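Local coordinates for 178aa long hypothetical molybdenum cofactor biosynthesis protein B (Sulfolobus tokodaii, PDB 3IWT) that probably takes part in molybdenum cofactor biosynthesis, as a MoaB-type protein with a predicted molybdopterin-binding domain, at residues I67-L70 against K71-D75. Numbering follows the deposited sequence. Where two conformers were deposited one is given.
Sequences IKIL and KAFTD
Leu70 O accepts the amide of Thr74 at 2.9 Å from Thr74 N, with an N-H...O angle of 169°, and Thr74 OG1 lies 3.1 Å from the same Leu70 O. With OG1 set between its own backbone N and carbonyl carbon (chi1 59°), the hydroxyl folds back to this carbonyl; OG1 also hydrogen-bonds to Thr74 OG1 of the second subunit. Ile67 O receives Lys71 N (2.9 Å), one more i to i+4 bond of helix 66-77, the connection of a beta-alpha-beta crossover from strand 55-62 to parallel strand 84-88, which passes over strand 17-23 and packs between the sheet and the second subunit. On the sheet-facing flank Ile69 and Phe73 lie side by side, Ile69 CG2 4.0 Å from Phe73 CD1, while Ile69 O sits in the ring plane at its edge, 3.2 Å from Phe73 CD1. Ile21 and Ile103 also pack on the Phe73 side chain. Replacing Phe73 by an alanine would remove the ring, which is likely to leave Ile69 CG2 without its aromatic neighbour and open a gap beside Ile21 and Ile103. Lys71 NZ reaches one turn along the helix to Asp75 OD2 at 3.2 Å, a salt bridge whose hydrogen bonds are weak.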
loop_
_atom_site.group_PDB
_atom_site.type_symbol
_atom_site.label_atom_id
_atom_site.label_comp_id
_atom_site.label_asym_id
_atom_site.label_seq_id
_atom_site.Cartn_x
_atom_site.Cartn_y
_atom_site.Cartn_z
ATOM N N ILE A 67 -16.154 -7.837 13.261
ATOM C CA ILE A 67 -17.472 -7.936 12.623
ATOM C C ILE A 67 -18.494 -7.056 13.315
ATOM O O ILE A 67 -19.268 -6.364 12.656
ATOM C CB ILE A 67 -18.006 -9.393 12.577
ATOM C CG1 ILE A 67 -17.087 -10.289 11.745
ATOM C CG2 ILE A 67 -19.419 -9.437 11.990
ATOM C CD1 ILE A 67 -16.968 -9.874 10.323
ATOM N N LYS A 68 -18.507 -7.078 14.648
ATOM C CA LYS A 68 -19.435 -6.241 15.405
ATOM C C LYS A 68 -19.195 -4.744 15.211
ATOM O O LYS A 68 -20.134 -3.962 15.168
ATOM C CB LYS A 68 -19.437 -6.624 16.888
ATOM C CG LYS A 68 -20.111 -7.988 17.148
ATOM C CD LYS A 68 -20.090 -8.301 18.617
ATOM C CE LYS A 68 -21.088 -9.331 19.024
ATOM N NZ LYS A 68 -20.996 -10.584 18.317
ATOM N N ILE A 69 -17.931 -4.361 15.061
ATOM C CA ILE A 69 -17.567 -2.970 14.850
ATOM C C ILE A 69 -17.973 -2.551 13.435
ATOM O O ILE A 69 -18.600 -1.499 13.250
ATOM C CB ILE A 69 -16.048 -2.751 15.064
ATOM C CG1 ILE A 69 -15.678 -2.777 16.555
ATOM C CG2 ILE A 69 -15.590 -1.430 14.434
ATOM C CD1 ILE A 69 -14.125 -2.835 16.771
ATOM N N LEU A 70 -17.702 -3.407 12.444
ATOM C CA LEU A 70 -18.162 -3.131 11.078
ATOM C C LEU A 70 -19.684 -2.962 11.000
ATOM O O LEU A 70 -20.176 -2.019 10.389
ATOM C CB LEU A 70 -17.723 -4.241 10.109
ATOM C CG LEU A 70 -16.239 -4.423 9.784
ATOM C CD1 LEU A 70 -15.994 -5.779 9.030
ATOM C CD2 LEU A 70 -15.714 -3.201 8.984
ATOM N N LYS A 71 -20.429 -3.868 11.626
ATOM C CA LYS A 71 -21.887 -3.785 11.630
ATOM C C LYS A 71 -22.395 -2.496 12.295
ATOM O O LYS A 71 -23.327 -1.883 11.793
ATOM C CB LYS A 71 -22.508 -4.969 12.351
ATOM C CG LYS A 71 -24.011 -4.931 12.256
ATOM C CD LYS A 71 -24.702 -5.753 13.316
ATOM C CE LYS A 71 -26.267 -5.508 13.304
ATOM N NZ LYS A 71 -26.807 -5.287 11.921
ATOM N N ALA A 72 -21.795 -2.094 13.413
ATOM C CA ALA A 72 -22.166 -0.820 14.076
ATOM C C ALA A 72 -21.967 0.379 13.134
ATOM O O ALA A 72 -22.827 1.226 13.011
ATOM C CB ALA A 72 -21.374 -0.615 15.378
ATOM N N PHE A 73 -20.849 0.412 12.420
ATOM C CA PHE A 73 -20.596 1.491 11.470
ATOM C C PHE A 73 -21.475 1.474 10.228
ATOM O O PHE A 73 -21.951 2.526 9.815
ATOM C CB PHE A 73 -19.104 1.554 11.098
ATOM C CG PHE A 73 -18.263 2.292 12.120
ATOM C CD1 PHE A 73 -17.780 1.641 13.243
ATOM C CD2 PHE A 73 -17.943 3.635 11.951
ATOM C CE1 PHE A 73 -17.001 2.326 14.205
ATOM C CE2 PHE A 73 -17.147 4.311 12.895
ATOM C CZ PHE A 73 -16.683 3.643 14.020
ATOM N N THR A 74 -21.680 0.303 9.631
ATOM C CA THR A 74 -22.557 0.202 8.448
ATOM C C THR A 74 -24.015 0.518 8.776
ATOM O O THR A 74 -24.707 1.144 7.966
ATOM C CB THR A 74 -22.410 -1.162 7.693
ATOM O OG1 THR A 74 -22.712 -2.265 8.566
ATOM C CG2 THR A 74 -21.022 -1.283 7.156
ATOM N N ASP A 75 -24.481 0.090 9.947
ATOM C CA ASP A 75 -25.795 0.454 10.420
ATOM C C ASP A 75 -25.955 1.982 10.481
ATOM O O ASP A 75 -26.997 2.508 10.094
ATOM C CB ASP A 75 -26.088 -0.156 11.811
ATOM C CG ASP A 75 -26.510 -1.646 11.750
ATOM O OD1 ASP A 75 -26.652 -2.205 10.658
ATOM O OD2 ASP A 75 -26.667 -2.251 12.838
#